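Local structure of glycoside hydrolase family 31 (Trueperella pyogenes, 5I0F) at residues D183-R188 and G547-A552; N608-T613 and E617-A622; S475-E480 and E487-Y492; H4-I9 and A105-E110. The protein probably hydrolyses cycloalternan, working through a covalent glycosyl-enzyme intermediate as retaining glycoside hydrolases of family 31 do. One frame throughout, in Å; residues are numbered along the deposited sequence.

In the fold
From the N terminus, interaction 4 closes first: strand 105-113 returns to pack on the loop H4-I9 within the N-terminal beta domain. Interaction 1 then opens at D183-R188, in the loop between strands 174-179 and 191-194, and closes 359 residues later on helix 537-551 of the TIM barrel. Nested inside that long loop is interaction 3, a local closure between the segment after barrel strand 463-466 and helix 485-506. Interaction 2 follows in series, a hairpin of helices 606-613 and 617-646. No two loops cross. Interactions 3 and 4 touch through the salt bridge Asp-476 to Arg-7, which ties the N-terminal domain to the barrel, whereas interaction 2 lies across the chain's centre from both.

Interaction 1: D183-R188 and G547-A552; sequences DQLDQR and GITAGA
Leu-185 and Thr-549 bring their backbones to 6.3 Å between CA atoms, where the irregular loop 183-188 passes the C-terminal part of helix 537-551, one of the outer helices of the family 31 TIM barrel. The contact is small, mostly apolar and has no hydrogen bond across it. Leu-185 carries it: with CG anti to the backbone N (chi1 174°), the chain turns so that CD1 lies against two methyls of the helix. It meets CG2 of Ile-548 at 3.8 Å, the two side chains crossing at about a right angle, and CG2 of Thr-549. Thr-549 thus gives its methyl to the loop, while OG1 bonds to Thr-545 O in the preceding turn of its own helix and to Arg-181 N just ahead of segment 183-188. Val-176 of strand 174-179 also packs on Leu-185. Polar groups within the loop help brace it. Asp-186 OD1 takes the backbone N of Arg-188 in an Asx turn, and Gln-184 NE2 reaches Asp-186 O in an almost straight bond (170° at the hydrogen). Asp-183 OD1 accepts twice from one face of its carboxylate, from Gln-184 N at 2.8 Å and from Gln-187 NE2 at 3.1 Å.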
loop_
_atom_site.group_PDB
_atom_site.type_symbol
_atom_site.label_atom_id
_atom_site.label_comp_id
_atom_site.label_asym_id
_atom_site.label_seq_id
_atom_site.Cartn_x
_atom_site.Cartn_y
_atom_site.Cartn_z
ATOM N N ASP A 183 -9.390 6.390 -6.390
ATOM C CA ASP A 183 -9.928 7.483 -7.192
ATOM C C ASP A 183 -11.281 7.143 -7.740
ATOM O O ASP A 183 -12.223 7.905 -7.545
ATOM C CB ASP A 183 -8.949 7.962 -8.290
ATOM C CG ASP A 183 -8.331 6.840 -9.132
ATOM O OD1 ASP A 183 -8.642 5.639 -8.958
ATOM O OD2 ASP A 183 -7.509 7.198 -10.013
ATOM N N GLN A 184 -11.404 6.009 -8.420
ATOM C CA GLN A 184 -12.714 5.588 -8.937
ATOM C C GLN A 184 -12.731 4.098 -9.201
ATOM O O GLN A 184 -11.672 3.459 -9.387
ATOM C CB GLN A 184 -13.106 6.390 -10.200
ATOM C CG GLN A 184 -12.051 6.410 -11.282
ATOM C CD GLN A 184 -12.347 7.438 -12.388
ATOM O OE1 GLN A 184 -12.289 8.637 -12.177
ATOM N NE2 GLN A 184 -12.635 6.957 -13.561
ATOM N N LEU A 185 -13.939 3.543 -9.200
ATOM C CA LEU A 185 -14.136 2.107 -9.423
ATOM C C LEU A 185 -13.787 1.698 -10.856
ATOM O O LEU A 185 -13.021 0.744 -11.075
ATOM C CB LEU A 185 -15.588 1.714 -9.123
ATOM C CG LEU A 185 -16.048 0.283 -9.426
ATOM C CD1 LEU A 185 -15.278 -0.698 -8.578
ATOM C CD2 LEU A 185 -17.548 0.110 -9.203
ATOM N N ASP A 186 -14.380 2.409 -11.820
ATOM C CA ASP A 186 -14.153 2.139 -13.233
ATOM C C ASP A 186 -12.926 2.947 -13.669
ATOM O O ASP A 186 -12.944 4.179 -13.694
ATOM C CB ASP A 186 -15.409 2.518 -14.032
ATOM C CG ASP A 186 -15.339 2.134 -15.497
ATOM O OD1 ASP A 186 -14.294 1.629 -16.007
ATOM O OD2 ASP A 186 -16.377 2.379 -16.152
ATOM N N GLN A 187 -11.858 2.242 -14.005
ATOM C CA GLN A 187 -10.625 2.867 -14.426
ATOM C C GLN A 187 -10.600 3.279 -15.908
ATOM O O GLN A 187 -9.649 3.924 -16.361
ATOM C CB GLN A 187 -9.464 1.935 -14.125
ATOM C CG GLN A 187 -9.303 1.680 -12.632
ATOM C CD GLN A 187 -8.650 2.838 -11.923
ATOM O OE1 GLN A 187 -7.551 3.268 -12.295
ATOM N NE2 GLN A 187 -9.308 3.352 -10.889
ATOM N N ARG A 188 -11.632 2.944 -16.668
ATOM C CA ARG A 188 -11.675 3.388 -18.079
ATOM C C ARG A 188 -11.569 4.901 -18.188
ATOM O O ARG A 188 -12.232 5.634 -17.441
ATOM C CB ARG A 188 -12.919 2.894 -18.776
ATOM C CG ARG A 188 -12.886 3.177 -20.269
ATOM C CD ARG A 188 -14.003 2.466 -21.003
ATOM N NE ARG A 188 -13.802 2.650 -22.432
ATOM C CZ ARG A 188 -14.386 1.939 -23.387
ATOM N NH1 ARG A 188 -15.244 0.960 -23.093
ATOM N NH2 ARG A 188 -14.076 2.206 -24.657
ATOM N N GLY A 547 -11.787 -0.153 -0.794
ATOM C CA GLY A 547 -12.231 -1.462 -0.333
ATOM C C GLY A 547 -12.891 -2.302 -1.411
ATOM O O GLY A 547 -12.654 -3.494 -1.494
ATOM N N ILE A 548 -13.721 -1.662 -2.239
ATOM C CA ILE A 548 -14.392 -2.336 -3.342
ATOM C C ILE A 548 -13.385 -2.807 -4.392
ATOM O O ILE A 548 -13.452 -3.964 -4.844
ATOM C CB ILE A 548 -15.469 -1.430 -3.976
ATOM C CG1 ILE A 548 -16.518 -1.081 -2.923
ATOM C CG2 ILE A 548 -16.117 -2.108 -5.188
ATOM C CD1 ILE A 548 -17.472 0.010 -3.351
ATOM N N THR A 549 -12.437 -1.931 -4.755
ATOM C CA THR A 549 -11.445 -2.269 -5.751
ATOM C C THR A 549 -10.478 -3.331 -5.216
ATOM O O THR A 549 -10.135 -4.260 -5.953
ATOM C CB THR A 549 -10.678 -1.047 -6.283
ATOM O OG1 THR A 549 -10.067 -0.310 -5.226
ATOM C CG2 THR A 549 -11.605 -0.132 -7.052
ATOM N N ALA A 550 -10.090 -3.226 -3.941
ATOM C CA ALA A 550 -9.216 -4.245 -3.346
ATOM C C ALA A 550 -9.945 -5.608 -3.366
ATOM O O ALA A 550 -9.360 -6.627 -3.750
ATOM C CB ALA A 550 -8.815 -3.856 -1.934
ATOM N N GLY A 551 -11.224 -5.602 -2.995
ATOM C CA GLY A 551 -12.068 -6.809 -3.059
ATOM C C GLY A 551 -12.115 -7.449 -4.439
ATOM O O GLY A 551 -11.982 -8.689 -4.589
ATOM N N ALA A 552 -12.218 -6.596 -5.454
ATOM C CA ALA A 552 -12.281 -7.022 -6.849
ATOM C C ALA A 552 -10.957 -7.599 -7.397
ATOM O O ALA A 552 -10.944 -8.106 -8.528
ATOM C CB ALA A 552 -12.779 -5.867 -7.726
#

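Interaction 2: N608-T613 and E617-A622; sequences NVAEQT and ELIDLA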
loop_
_atom_site.group_PDB
_atom_site.type_symbol
_atom_site.label_atom_id
_atom_site.label_comp_id
_atom_site.label_asym_id
_atom_site.label_seq_id
_atom_site.Cartn_x
_atom_site.Cartn_y
_atom_site.Cartn_z
ATOM N N ASN A 608 -13.518 10.141 23.256
ATOM C CA ASN A 608 -12.680 11.311 22.950
ATOM C C ASN A 608 -13.292 12.183 21.848
ATOM O O ASN A 608 -13.343 13.424 21.973
ATOM C CB ASN A 608 -11.252 10.938 22.566
ATOM C CG ASN A 608 -10.357 12.161 22.478
ATOM O OD1 ASN A 608 -10.289 12.957 23.426
ATOM N ND2 ASN A 608 -9.706 12.351 21.334
ATOM N N VAL A 609 -13.820 11.543 20.809
ATOM C CA VAL A 609 -14.455 12.294 19.725
ATOM C C VAL A 609 -15.673 13.054 20.268
ATOM O O VAL A 609 -15.852 14.240 19.950
ATOM C CB VAL A 609 -14.777 11.421 18.490
ATOM C CG1 VAL A 609 -15.404 12.248 17.390
ATOM C CG2 VAL A 609 -13.493 10.746 17.942
ATOM N N ALA A 610 -16.481 12.387 21.092
ATOM C CA ALA A 610 -17.643 13.027 21.723
ATOM C C ALA A 610 -17.205 14.232 22.549
ATOM O O ALA A 610 -17.823 15.309 22.454
ATOM C CB ALA A 610 -18.410 12.050 22.598
ATOM N N GLU A 611 -16.133 14.061 23.326
ATOM C CA GLU A 611 -15.609 15.149 24.171
ATOM C C GLU A 611 -15.149 16.336 23.318
ATOM O O GLU A 611 -15.560 17.475 23.588
ATOM C CB GLU A 611 -14.467 14.646 25.072
ATOM C CG GLU A 611 -13.641 15.706 25.827
ATOM C CD GLU A 611 -14.453 16.554 26.793
ATOM O OE1 GLU A 611 -15.427 16.037 27.394
ATOM O OE2 GLU A 611 -14.099 17.750 26.977
ATOM N N GLN A 612 -14.311 16.076 22.310
ATOM C CA GLN A 612 -13.710 17.163 21.525
ATOM C C GLN A 612 -14.739 17.855 20.642
ATOM O O GLN A 612 -14.606 19.049 20.397
ATOM C CB GLN A 612 -12.564 16.703 20.625
ATOM C CG GLN A 612 -11.406 15.940 21.244
ATOM C CD GLN A 612 -10.768 16.609 22.424
ATOM O OE1 GLN A 612 -10.782 17.827 22.559
ATOM N NE2 GLN A 612 -10.167 15.801 23.292
ATOM N N THR A 613 -15.767 17.130 20.178
ATOM C CA THR A 613 -16.799 17.724 19.334
ATOM C C THR A 613 -17.984 18.294 20.095
ATOM O O THR A 613 -18.838 18.895 19.491
ATOM C CB THR A 613 -17.349 16.722 18.276
ATOM O OG1 THR A 613 -17.955 15.605 18.929
ATOM C CG2 THR A 613 -16.246 16.247 17.333
ATOM N N GLU A 617 -24.015 12.366 22.126
ATOM C CA GLU A 617 -24.708 11.220 21.499
ATOM C C GLU A 617 -23.804 10.250 20.670
ATOM O O GLU A 617 -24.230 9.127 20.354
ATOM C CB GLU A 617 -25.910 11.691 20.669
ATOM C CG GLU A 617 -25.569 12.435 19.390
ATOM C CD GLU A 617 -26.718 13.310 18.863
ATOM O OE1 GLU A 617 -27.891 12.934 19.032
ATOM O OE2 GLU A 617 -26.453 14.393 18.287
ATOM N N LEU A 618 -22.572 10.646 20.338
ATOM C CA LEU A 618 -21.668 9.723 19.643
ATOM C C LEU A 618 -21.363 8.447 20.423
ATOM O O LEU A 618 -21.093 7.412 19.810
ATOM C CB LEU A 618 -20.347 10.396 19.267
ATOM C CG LEU A 618 -20.382 11.502 18.212
ATOM C CD1 LEU A 618 -18.948 11.915 17.919
ATOM C CD2 LEU A 618 -21.082 11.028 16.941
ATOM N N ILE A 619 -21.381 8.508 21.756
ATOM C CA ILE A 619 -21.120 7.292 22.547
ATOM C C ILE A 619 -22.308 6.320 22.374
ATOM O O ILE A 619 -22.092 5.149 22.070
ATOM C CB ILE A 619 -20.791 7.581 24.034
ATOM C CG1 ILE A 619 -19.618 8.573 24.147
ATOM C CG2 ILE A 619 -20.391 6.294 24.738
ATOM C CD1 ILE A 619 -19.288 8.974 25.565
ATOM N N ASP A 620 -23.537 6.823 22.505
ATOM C CA ASP A 620 -24.747 6.005 22.260
ATOM C C ASP A 620 -24.765 5.461 20.831
ATOM O O ASP A 620 -25.135 4.314 20.609
ATOM C CB ASP A 620 -26.043 6.797 22.505
ATOM C CG ASP A 620 -26.449 6.866 23.984
ATOM O OD1 ASP A 620 -25.837 6.239 24.890
ATOM O OD2 ASP A 620 -27.450 7.564 24.259
ATOM N N LEU A 621 -24.347 6.279 19.862
ATOM C CA LEU A 621 -24.256 5.812 18.467
ATOM C C LEU A 621 -23.264 4.665 18.298
ATOM O O LEU A 621 -23.552 3.712 17.589
ATOM C CB LEU A 621 -23.882 6.952 17.519
ATOM C CG LEU A 621 -24.634 6.963 16.198
ATOM C CD1 LEU A 621 -26.144 7.216 16.438
ATOM C CD2 LEU A 621 -24.066 8.014 15.245
ATOM N N ALA A 622 -22.100 4.764 18.932
ATOM C CA ALA A 622 -21.122 3.693 18.878
ATOM C C ALA A 622 -21.637 2.411 19.549
ATOM O O ALA A 622 -21.401 1.312 19.038
ATOM C CB ALA A 622 -19.812 4.128 19.498
#
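Leu-618 and Ala-610 face each other, CA atoms 5.6 Å apart, across an antiparallel helical hairpin that follows the last barrel strand, 587-590, in the family 31 TIM-barrel domain. The short axes of 608-613 and 617-622 come within 8.7 Å, with 156° between their directions, a close approach that the small Ala-610 allows. Leu-618 can be traced outward from its CB, which lies against CB of Ala-610 at 4.2 Å. From there CG stands anti to the carbonyl carbon (chi1 -67°), and the extended second torsion carries CD1 over the neighbouring helix. CD1 meets CG1 of Val-609 at 3.6 Å, the two side chains crossing obliquely, approaches the backbone N of Ala-610, and comes to 4.0 Å from OG1 of Thr-613. That last neighbour is polar, but its hydroxyl is already turned to its own helix, donating to Val-609 O at 2.7 Å. The same carbonyl oxygen takes the backbone N of Thr-613 from the opposite face, so two bonds grip it, which favours this threonine rotamer. Beside Leu-618, CG1 of Ile-619 reaches CB of Ala-610 at 4.0 Å. Helix 572-583 packs on both arms: Tyr-575 against Val-609, Ala-572 against Thr-613, and Phe-579 against Ala-622. Trp-607, on helix 606-613, touches Ile-619, and Trp-720, from a loop, packs on Leu-621.

Interaction 3: S475-E480 and E487-Y492; sequences SDLRYE and EGNNLY
Tyr-479 leans its ring on the first turns of helix 485-506, the helix that follows strand 463-466 of the TIM barrel; the loop 475-480 belongs to the connection between them. Gly-488 is the first residue of 487-492 to meet the ring. Its CA sits over one face, 4.2 Å from the ring centroid and 28° off the normal, a CH-pi contact. With no side chain on Gly-488, the ring comes down directly on its backbone. Asn-489 comes next, crossing the tyrosine at about a right angle with its amide plane turned 58° from the ring. Its OD1 lies near the ring plane, at the edge, and accepts the hydroxyl of Tyr-479 at 2.7 Å between OH and OD1. CD1 of Leu-477 rests against the same amide, 3.8 Å from OD1. At the amide's other end, ND2 donates to Gly-474 O, just before the loop segment. Tyr-492 stands one turn further along, its ring swung to the side of the carbonyl carbon (chi1 -165°). That torsion presents CD2 to the edge of Tyr-479, 4.0 Å from CE2, with the two side chains at about a right angle. The hydroxyl of Tyr-492 bonds instead to Pro-437 O. The chemistry is therefore divided around one buried ring: carbon covers one face and part of the edge, while its phenol proton goes to Asn-489 OD1. With both ends of the amide engaged by the loop, the flip of Asn-489 is settled, and OD1 is left facing the tyrosine hydroxyl.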
loop_
_atom_site.group_PDB
_atom_site.type_symbol
_atom_site.label_atom_id
_atom_site.label_comp_id
_atom_site.label_asym_id
_atom_site.label_seq_id
_atom_site.Cartn_x
_atom_site.Cartn_y
_atom_site.Cartn_z
ATOM N N SER A 475 16.544 -0.311 -9.135
ATOM C CA SER A 475 16.326 -1.415 -10.058
ATOM C C SER A 475 17.417 -2.500 -9.942
ATOM O O SER A 475 17.169 -3.651 -10.297
ATOM C CB SER A 475 16.255 -0.879 -11.504
ATOM O OG SER A 475 17.555 -0.476 -11.917
ATOM N N ASP A 476 18.597 -2.129 -9.430
ATOM C CA ASP A 476 19.772 -3.014 -9.391
ATOM C C ASP A 476 20.098 -3.537 -7.987
ATOM O O ASP A 476 21.149 -4.144 -7.781
ATOM C CB ASP A 476 21.005 -2.341 -10.009
ATOM C CG ASP A 476 21.181 -0.874 -9.578
ATOM O OD1 ASP A 476 20.334 -0.300 -8.805
ATOM O OD2 ASP A 476 22.171 -0.275 -10.069
ATOM N N LEU A 477 19.181 -3.343 -7.033
ATOM C CA LEU A 477 19.318 -3.968 -5.720
ATOM C C LEU A 477 19.397 -5.495 -5.900
ATOM O O LEU A 477 18.952 -6.003 -6.914
ATOM C CB LEU A 477 18.154 -3.575 -4.802
ATOM C CG LEU A 477 17.944 -2.081 -4.493
ATOM C CD1 LEU A 477 16.860 -1.925 -3.431
ATOM C CD2 LEU A 477 19.213 -1.371 -4.083
ATOM N N ARG A 478 19.982 -6.198 -4.933
ATOM C CA ARG A 478 20.190 -7.638 -5.002
ATOM C C ARG A 478 19.495 -8.342 -3.845
ATOM O O ARG A 478 19.660 -7.965 -2.670
ATOM C CB ARG A 478 21.685 -7.968 -4.934
ATOM C CG ARG A 478 22.530 -7.280 -5.994
ATOM C CD ARG A 478 23.983 -7.722 -5.874
ATOM N NE ARG A 478 24.837 -7.198 -6.956
ATOM C CZ ARG A 478 24.866 -7.662 -8.210
ATOM N NH1 ARG A 478 25.676 -7.096 -9.109
ATOM N NH2 ARG A 478 24.101 -8.680 -8.586
ATOM N N TYR A 479 18.768 -9.395 -4.181
ATOM C CA TYR A 479 18.067 -10.229 -3.217
ATOM C C TYR A 479 18.660 -11.636 -3.254
ATOM O O TYR A 479 19.138 -12.107 -4.298
ATOM C CB TYR A 479 16.583 -10.279 -3.549
ATOM C CG TYR A 479 15.824 -8.985 -3.299
ATOM C CD1 TYR A 479 15.800 -7.959 -4.242
ATOM C CD2 TYR A 479 15.104 -8.805 -2.131
ATOM C CE1 TYR A 479 15.095 -6.772 -4.005
ATOM C CE2 TYR A 479 14.382 -7.644 -1.894
ATOM C CZ TYR A 479 14.367 -6.629 -2.832
ATOM O OH TYR A 479 13.645 -5.486 -2.527
ATOM N N GLU A 480 18.587 -12.328 -2.124
ATOM C CA GLU A 480 19.106 -13.679 -2.011
ATOM C C GLU A 480 18.337 -14.692 -2.835
ATOM O O GLU A 480 18.859 -15.750 -3.113
ATOM C CB GLU A 480 19.121 -14.138 -0.552
ATOM C CG GLU A 480 20.217 -13.469 0.251
ATOM C CD GLU A 480 20.279 -13.965 1.673
ATOM O OE1 GLU A 480 19.289 -13.802 2.423
ATOM O OE2 GLU A 480 21.325 -14.506 2.065
ATOM N N GLU A 487 12.495 -6.514 -10.045
ATOM C CA GLU A 487 11.479 -7.537 -9.717
ATOM C C GLU A 487 11.173 -7.673 -8.238
ATOM O O GLU A 487 10.038 -7.904 -7.863
ATOM C CB GLU A 487 11.944 -8.921 -10.203
ATOM C CG GLU A 487 11.906 -9.122 -11.685
ATOM C CD GLU A 487 12.154 -10.584 -12.071
ATOM O OE1 GLU A 487 13.287 -11.075 -11.894
ATOM O OE2 GLU A 487 11.204 -11.246 -12.532
ATOM N N GLY A 488 12.197 -7.576 -7.392
ATOM C CA GLY A 488 12.070 -7.863 -5.967
ATOM C C GLY A 488 11.413 -6.783 -5.127
ATOM O O GLY A 488 10.823 -7.086 -4.084
ATOM N N ASN A 489 11.511 -5.533 -5.570
ATOM C CA ASN A 489 11.004 -4.398 -4.782
ATOM C C ASN A 489 9.460 -4.397 -4.660
ATOM O O ASN A 489 8.955 -4.151 -3.564
ATOM C CB ASN A 489 11.533 -3.069 -5.304
ATOM C CG ASN A 489 13.063 -2.966 -5.222
ATOM O OD1 ASN A 489 13.736 -3.802 -4.610
ATOM N ND2 ASN A 489 13.610 -1.969 -5.870
ATOM N N ASN A 490 8.730 -4.670 -5.747
ATOM C CA ASN A 490 7.259 -4.805 -5.665
ATOM C C ASN A 490 6.824 -6.069 -4.919
ATOM O O ASN A 490 5.759 -6.111 -4.291
ATOM C CB ASN A 490 6.614 -4.828 -7.048
ATOM C CG ASN A 490 6.583 -3.463 -7.727
ATOM O OD1 ASN A 490 6.473 -2.414 -7.083
ATOM N ND2 ASN A 490 6.658 -3.478 -9.066
ATOM N N LEU A 491 7.622 -7.117 -5.055
ATOM C CA LEU A 491 7.380 -8.364 -4.358
ATOM C C LEU A 491 7.579 -8.268 -2.849
ATOM O O LEU A 491 6.968 -9.036 -2.092
ATOM C CB LEU A 491 8.284 -9.460 -4.937
ATOM C CG LEU A 491 8.093 -10.888 -4.422
ATOM C CD1 LEU A 491 6.673 -11.395 -4.615
ATOM C CD2 LEU A 491 9.079 -11.820 -5.115
ATOM N N TYR A 492 8.421 -7.339 -2.400
ATOM C CA TYR A 492 8.812 -7.238 -0.985
ATOM C C TYR A 492 7.643 -7.378 0.015
ATOM O O TYR A 492 7.733 -8.166 0.962
ATOM C CB TYR A 492 9.575 -5.932 -0.703
ATOM C CG TYR A 492 10.278 -5.994 0.618
ATOM C CD1 TYR A 492 9.615 -5.714 1.800
ATOM C CD2 TYR A 492 11.604 -6.418 0.697
ATOM C CE1 TYR A 492 10.240 -5.850 3.036
ATOM C CE2 TYR A 492 12.244 -6.538 1.918
ATOM C CZ TYR A 492 11.569 -6.248 3.087
ATOM O OH TYR A 492 12.231 -6.362 4.297
#

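Interaction 4: H4-I9 and A105-E110; sequences HRPRGI and ATYYFE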
loop_
_atom_site.group_PDB
_atom_site.type_symbol
_atom_site.label_atom_id
_atom_site.label_comp_id
_atom_site.label_asym_id
_atom_site.label_seq_id
_atom_site.Cartn_x
_atom_site.Cartn_y
_atom_site.Cartn_z
ATOM N N HIS A 4 26.933 11.470 -10.028
ATOM C CA HIS A 4 25.973 11.228 -11.085
ATOM C C HIS A 4 25.550 9.775 -10.999
ATOM O O HIS A 4 26.385 8.892 -10.980
ATOM C CB HIS A 4 26.571 11.514 -12.452
ATOM C CG HIS A 4 25.661 11.165 -13.586
ATOM N ND1 HIS A 4 24.602 11.959 -13.959
ATOM C CD2 HIS A 4 25.639 10.094 -14.412
ATOM C CE1 HIS A 4 23.987 11.412 -14.990
ATOM N NE2 HIS A 4 24.596 10.278 -15.284
ATOM N N ARG A 5 24.242 9.555 -10.895
ATOM C CA ARG A 5 23.650 8.216 -10.938
ATOM C C ARG A 5 22.616 8.266 -12.048
ATOM O O ARG A 5 21.627 8.971 -11.913
ATOM C CB ARG A 5 22.926 7.904 -9.628
ATOM C CG ARG A 5 23.818 7.736 -8.404
ATOM C CD ARG A 5 22.972 7.445 -7.164
ATOM N NE ARG A 5 22.152 8.595 -6.777
ATOM C CZ ARG A 5 21.355 8.650 -5.707
ATOM N NH1 ARG A 5 21.239 7.614 -4.882
ATOM N NH2 ARG A 5 20.669 9.764 -5.455
ATOM N N PRO A 6 22.834 7.542 -13.154
ATOM C CA PRO A 6 21.934 7.641 -14.308
ATOM C C PRO A 6 20.436 7.502 -13.978
ATOM O O PRO A 6 19.615 8.168 -14.582
ATOM C CB PRO A 6 22.383 6.467 -15.182
ATOM C CG PRO A 6 23.816 6.295 -14.868
ATOM C CD PRO A 6 23.928 6.573 -13.403
ATOM N N ARG A 7 20.100 6.640 -13.029
ATOM C CA ARG A 7 18.696 6.444 -12.628
ATOM C C ARG A 7 18.282 7.244 -11.402
ATOM O O ARG A 7 17.105 7.238 -11.035
ATOM C CB ARG A 7 18.411 4.962 -12.411
ATOM C CG ARG A 7 18.411 4.134 -13.689
ATOM C CD ARG A 7 18.292 2.645 -13.377
ATOM N NE ARG A 7 19.632 2.076 -13.331
ATOM C CZ ARG A 7 20.335 1.743 -12.247
ATOM N NH1 ARG A 7 19.844 1.870 -11.025
ATOM N NH2 ARG A 7 21.558 1.259 -12.403
ATOM N N GLY A 8 19.233 7.925 -10.768
ATOM C CA GLY A 8 18.954 8.770 -9.631
ATOM C C GLY A 8 18.619 8.003 -8.363
ATOM O O GLY A 8 19.081 6.884 -8.152
ATOM N N ILE A 9 17.807 8.632 -7.523
ATOM C CA ILE A 9 17.414 8.054 -6.235
ATOM C C ILE A 9 16.410 6.906 -6.466
ATOM O O ILE A 9 16.301 5.987 -5.639
ATOM C CB ILE A 9 16.850 9.142 -5.291
ATOM C CG1 ILE A 9 16.684 8.617 -3.850
ATOM C CG2 ILE A 9 15.548 9.725 -5.824
ATOM C CD1 ILE A 9 16.325 9.723 -2.866
ATOM N N ALA A 105 27.595 6.568 -27.110
ATOM C CA ALA A 105 28.571 7.548 -26.640
ATOM C C ALA A 105 29.002 7.220 -25.229
ATOM O O ALA A 105 28.493 6.289 -24.596
ATOM C CB ALA A 105 27.963 8.948 -26.695
ATOM N N THR A 106 29.940 8.010 -24.739
ATOM C CA THR A 106 30.308 7.987 -23.343
ATOM C C THR A 106 30.293 9.443 -22.860
ATOM O O THR A 106 30.446 10.361 -23.670
ATOM C CB THR A 106 31.672 7.281 -23.165
ATOM O OG1 THR A 106 31.903 7.058 -21.778
ATOM C CG2 THR A 106 32.798 8.092 -23.707
ATOM N N TYR A 107 30.080 9.668 -21.569
ATOM C CA TYR A 107 30.137 11.036 -21.038
ATOM C C TYR A 107 30.767 11.077 -19.663
ATOM O O TYR A 107 30.808 10.076 -18.953
ATOM C CB TYR A 107 28.747 11.731 -21.038
ATOM C CG TYR A 107 27.703 11.049 -20.178
ATOM C CD1 TYR A 107 26.953 9.987 -20.668
ATOM C CD2 TYR A 107 27.475 11.458 -18.863
ATOM C CE1 TYR A 107 26.014 9.340 -19.866
ATOM C CE2 TYR A 107 26.536 10.821 -18.056
ATOM C CZ TYR A 107 25.798 9.766 -18.560
ATOM O OH TYR A 107 24.878 9.116 -17.755
ATOM N N TYR A 108 31.297 12.249 -19.321
ATOM C CA TYR A 108 31.845 12.500 -18.001
ATOM C C TYR A 108 31.688 13.967 -17.648
ATOM O O TYR A 108 31.388 14.795 -18.515
ATOM C CB TYR A 108 33.301 12.038 -17.919
ATOM C CG TYR A 108 34.315 12.867 -18.704
ATOM C CD1 TYR A 108 34.940 13.962 -18.125
ATOM C CD2 TYR A 108 34.663 12.526 -20.019
ATOM C CE1 TYR A 108 35.871 14.717 -18.834
ATOM C CE2 TYR A 108 35.590 13.275 -20.735
ATOM C CZ TYR A 108 36.188 14.362 -20.128
ATOM O OH TYR A 108 37.089 15.115 -20.810
ATOM N N PHE A 109 31.886 14.275 -16.377
ATOM C CA PHE A 109 31.713 15.625 -15.861
ATOM C C PHE A 109 33.026 16.171 -15.336
ATOM O O PHE A 109 33.848 15.414 -14.838
ATOM C CB PHE A 109 30.687 15.627 -14.744
ATOM C CG PHE A 109 29.351 15.092 -15.167
ATOM C CD1 PHE A 109 28.416 15.928 -15.781
ATOM C CD2 PHE A 109 29.034 13.760 -14.978
ATOM C CE1 PHE A 109 27.179 15.431 -16.169
ATOM C CE2 PHE A 109 27.817 13.255 -15.385
ATOM C CZ PHE A 109 26.886 14.091 -15.977
ATOM N N GLU A 110 33.180 17.483 -15.432
ATOM C CA GLU A 110 34.329 18.176 -14.910
ATOM C C GLU A 110 33.866 19.440 -14.191
ATOM O O GLU A 110 33.166 20.272 -14.779
ATOM C CB GLU A 110 35.261 18.507 -16.063
ATOM C CG GLU A 110 36.681 18.800 -15.666
ATOM C CD GLU A 110 37.486 19.298 -16.844
ATOM O OE1 GLU A 110 38.162 18.476 -17.486
ATOM O OE2 GLU A 110 37.399 20.503 -17.150
#
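His-4 reaches from the loop after strand 2-3 to Tyr-107 and Phe-109 on strand 105-113, forming an aromatic cluster on the antiparallel sheet of the N-terminal beta domain. The tight part is the histidine side chain. A trans first torsion (chi1 175°) carries the ring to the strand, where CE2 of Phe-109 lies over one face, 3.5 Å from CG of His-4 and offset toward the rim. Those two rings are oblique, their planes 46° apart. Tyr-107 stands nearly upright to the histidine, planes at 85° and centroids 5.3 Å apart, in an offset edge-to-face pair. ND1 of His-4 bonds to Gly-34 O. Phe-124, from strand 118-126, adds another edge-to-face ring to His-4. The looser side is the type I turn from Arg-5 to Gly-8, closed by Gly-8 N to Arg-5 O. Here Pro-6 grazes the cluster with CG alone, 4.2 Å from OH of Tyr-107, while partly exposed Arg-5 and Arg-7 pair with acids outside the contact, Asp-18 for the first, Glu-10 and Asp-476 for the second. The shortest approach between strand and loop is 2.7 Å, from His-4 NE2 to Tyr-107 OH, a hydrogen bond in which either atom could be the donor.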